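Local coordinates for glucose-6-phosphate isomerase (Chlamydia trachomatis D/UW-3/CX, PDB 6OTU), which catalyses the reversible isomerisation of glucose-6-phosphate to fructose-6-phosphate, at residues 31-36 and 60-65. Numbering follows the deposited sequence.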
ATOM      1  N   ILE A  31     -24.132   3.281 -18.328  1.00 33.78           N
ATOM      2  CA  ILE A  31     -23.948   4.479 -19.139  1.00 34.74           C
ATOM      3  C   ILE A  31     -22.517   4.520 -19.671  1.00 40.70           C
ATOM      4  O   ILE A  31     -21.565   4.062 -19.014  1.00 41.18           O
ATOM      5  CB  ILE A  31     -24.319   5.751 -18.348  1.00 39.69           C
ATOM      6  CG1 ILE A  31     -24.376   6.967 -19.282  1.00 43.12           C
ATOM      7  CG2 ILE A  31     -23.366   6.019 -17.177  1.00 37.33           C
ATOM      8  CD1 ILE A  31     -24.779   8.281 -18.593  1.00 41.63           C
ATOM      9  N   ASP A  32     -22.372   5.018 -20.901  1.00 35.02           N
ATOM     10  CA  ASP A  32     -21.076   5.132 -21.569  1.00 35.78           C
ATOM     11  C   ASP A  32     -20.504   6.517 -21.278  1.00 44.05           C
ATOM     12  O   ASP A  32     -20.901   7.515 -21.896  1.00 37.39           O
ATOM     13  CB  ASP A  32     -21.230   4.877 -23.065  1.00 36.90           C
ATOM     14  CG  ASP A  32     -19.929   5.085 -23.848  1.00 45.97           C
ATOM     15  OD1 ASP A  32     -18.832   5.136 -23.246  1.00 46.04           O
ATOM     16  OD2 ASP A  32     -20.007   5.194 -25.090  1.00 50.90           O
ATOM     17  N   LEU A  33     -19.562   6.584 -20.331  1.00 35.88           N
ATOM     18  CA  LEU A  33     -18.977   7.877 -19.992  1.00 38.49           C
ATOM     19  C   LEU A  33     -18.102   8.438 -21.105  1.00 38.11           C
ATOM     20  O   LEU A  33     -17.708   9.602 -21.015  1.00 39.52           O
ATOM     21  CB  LEU A  33     -18.174   7.774 -18.688  1.00 35.73           C
ATOM     22  CG  LEU A  33     -18.977   7.314 -17.470  1.00 34.32           C
ATOM     23  CD1 LEU A  33     -18.082   6.904 -16.280  1.00 33.53           C
ATOM     24  CD2 LEU A  33     -20.014   8.369 -17.051  1.00 34.42           C
ATOM     25  N   THR A  34     -17.774   7.650 -22.139  1.00 38.62           N
ATOM     26  CA  THR A  34     -16.973   8.166 -23.243  1.00 40.31           C
ATOM     27  C   THR A  34     -17.809   8.772 -24.367  1.00 52.08           C
ATOM     28  O   THR A  34     -17.233   9.364 -25.284  1.00 57.03           O
ATOM     29  CB  THR A  34     -16.096   7.078 -23.866  1.00 45.49           C
ATOM     30  OG1 THR A  34     -16.922   6.194 -24.634  1.00 40.98           O
ATOM     31  CG2 THR A  34     -15.291   6.291 -22.823  1.00 39.57           C
ATOM     32  N   ALA A  35     -19.134   8.617 -24.343  1.00 49.65           N
ATOM     33  CA  ALA A  35     -19.975   9.218 -25.377  1.00 47.51           C
ATOM     34  C   ALA A  35     -19.893  10.733 -25.310  1.00 43.04           C
ATOM     35  O   ALA A  35     -19.978  11.319 -24.227  1.00 48.44           O
ATOM     36  CB  ALA A  35     -21.427   8.768 -25.218  1.00 41.09           C
ATOM     37  N   SER A  36     -19.751  11.368 -26.474  1.00 48.65           N
ATOM     38  CA  SER A  36     -19.554  12.812 -26.527  1.00 48.90           C
ATOM     39  C   SER A  36     -20.704  13.536 -25.837  1.00 51.03           C
ATOM     40  O   SER A  36     -21.871  13.167 -25.989  1.00 54.02           O
ATOM     41  CB  SER A  36     -19.419  13.277 -27.974  1.00 55.12           C
ATOM     42  OG  SER A  36     -20.640  13.807 -28.446  1.00 63.91           O
ATOM     43  N   THR A  60     -18.499  10.914 -12.646  1.00 33.87           N
ATOM     44  CA  THR A  60     -17.569  10.009 -13.315  1.00 38.61           C
ATOM     45  C   THR A  60     -17.729   8.549 -12.873  1.00 34.36           C
ATOM     46  O   THR A  60     -16.846   7.735 -13.144  1.00 42.00           O
ATOM     47  CB  THR A  60     -16.132  10.485 -13.088  1.00 40.22           C
ATOM     48  OG1 THR A  60     -15.924  10.736 -11.691  1.00 38.39           O
ATOM     49  CG2 THR A  60     -15.865  11.778 -13.868  1.00 36.23           C
ATOM     50  N   GLU A  61     -18.819   8.208 -12.182  1.00 34.02           N
ATOM     51  CA  GLU A  61     -19.235   6.821 -11.985  1.00 36.75           C
ATOM     52  C   GLU A  61     -20.227   6.443 -13.077  1.00 38.21           C
ATOM     53  O   GLU A  61     -20.951   7.293 -13.599  1.00 36.77           O
ATOM     54  CB  GLU A  61     -19.900   6.611 -10.621  1.00 39.20           C
ATOM     55  CG  GLU A  61     -19.058   6.988  -9.412  1.00 34.97           C
ATOM     56  CD  GLU A  61     -18.169   5.869  -8.946  1.00 37.40           C
ATOM     57  OE1 GLU A  61     -18.191   4.782  -9.570  1.00 41.87           O
ATOM     58  OE2 GLU A  61     -17.425   6.082  -7.965  1.00 44.28           O
ATOM     59  N   ARG A  62     -20.253   5.155 -13.427  1.00 40.00           N
ATOM     60  CA  ARG A  62     -21.126   4.654 -14.494  1.00 38.44           C
ATOM     61  C   ARG A  62     -22.536   4.421 -13.946  1.00 35.79           C
ATOM     62  O   ARG A  62     -23.038   3.296 -13.862  1.00 36.08           O
ATOM     63  CB  ARG A  62     -20.550   3.382 -15.102  1.00 39.20           C
ATOM     64  CG  ARG A  62     -19.190   3.569 -15.751  1.00 38.32           C
ATOM     65  CD  ARG A  62     -18.806   2.376 -16.622  1.00 33.73           C
ATOM     66  NE  ARG A  62     -19.518   2.356 -17.894  1.00 34.30           N
ATOM     67  CZ  ARG A  62     -19.349   1.422 -18.824  1.00 34.26           C
ATOM     68  NH1 ARG A  62     -18.500   0.428 -18.599  1.00 35.20           N
ATOM     69  NH2 ARG A  62     -20.028   1.472 -19.969  1.00 33.28           N
ATOM     70  N   VAL A  63     -23.184   5.522 -13.572  1.00 37.60           N
ATOM     71  CA  VAL A  63     -24.533   5.487 -13.012  1.00 30.34           C
ATOM     72  C   VAL A  63     -25.363   6.590 -13.658  1.00 39.86           C
ATOM     73  O   VAL A  63     -24.846   7.663 -13.992  1.00 42.08           O
ATOM     74  CB  VAL A  63     -24.515   5.626 -11.472  1.00 34.75           C
ATOM     75  CG1 VAL A  63     -23.892   4.388 -10.831  1.00 28.88           C
ATOM     76  CG2 VAL A  63     -23.767   6.885 -11.041  1.00 44.53           C
ATOM     77  N   ASP A  64     -26.647   6.308 -13.868  1.00 42.49           N
ATOM     78  CA  ASP A  64     -27.630   7.278 -14.333  1.00 38.11           C
ATOM     79  C   ASP A  64     -28.808   7.262 -13.361  1.00 42.37           C
ATOM     80  O   ASP A  64     -28.802   6.526 -12.366  1.00 31.56           O
ATOM     81  CB  ASP A  64     -28.071   6.987 -15.778  1.00 39.24           C
ATOM     82  CG  ASP A  64     -28.580   5.548 -15.968  1.00 45.91           C
ATOM     83  OD1 ASP A  64     -28.903   4.887 -14.963  1.00 44.30           O
ATOM     84  OD2 ASP A  64     -28.679   5.082 -17.127  1.00 50.55           O
ATOM     85  N   ASP A  65     -29.833   8.076 -13.662  1.00 33.29           N
ATOM     86  CA  ASP A  65     -30.925   8.281 -12.711  1.00 33.48           C
ATOM     87  C   ASP A  65     -31.684   6.985 -12.423  1.00 45.87           C
ATOM     88  O   ASP A  65     -32.085   6.732 -11.279  1.00 43.68           O
ATOM     89  CB  ASP A  65     -31.861   9.373 -13.249  1.00 34.77           C
ATOM     90  CG  ASP A  65     -31.223  10.757 -13.183  1.00 41.62           C
ATOM     91  OD1 ASP A  65     -30.102  10.869 -12.619  1.00 46.29           O
ATOM     92  OD2 ASP A  65     -31.822  11.728 -13.674  1.00 43.88           O
TER
HETATM   93  O   HOH W   1     -25.277   3.171 -15.706  1.00 34.72           O
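Arg62 and Ile31 join two loops at the periphery of the subunit through a side-on arginine grip on a backbone oxygen, backed by aliphatic packing: loop 31-36 runs between helices 18-26 and 41-46, while loop 60-65 links strand 54-57 to helix 65-77. The guanidinium of Arg62 presents its NE side edge-on to Ile31 O, which lies nearly in its plane. NE makes the straighter bond, 2.9 Å to Ile31 O with an N-H...O angle of 158°, while NH2 reaches the same oxygen at 3.2 Å from above the carbonyl plane. A bend at chi3 (76°) turns the guanidinium back onto this one acceptor, and the two bonds fix its rotation. A water, 2.9 Å from both Ile31 N and Arg62 O, adds a bridge between the backbones. Alongside the aliphatic part of Arg62, Leu33 rests CD1 on Arg62 CG (3.6 Å); Ala438 of helix 422-439 packs on Leu33. Ile31 lays CG2 over the Arg62-Val63 peptide, 3.6 Å from Val63 N. Away from the substrate site, the contact thus joins two irregular loops: Arg62 centres an inverse gamma turn on one, and on the other Ile31 leads into the type I turn Asp32-Ala35, where Asp32 OD1 accepts from Thr34 N in an Asx turn.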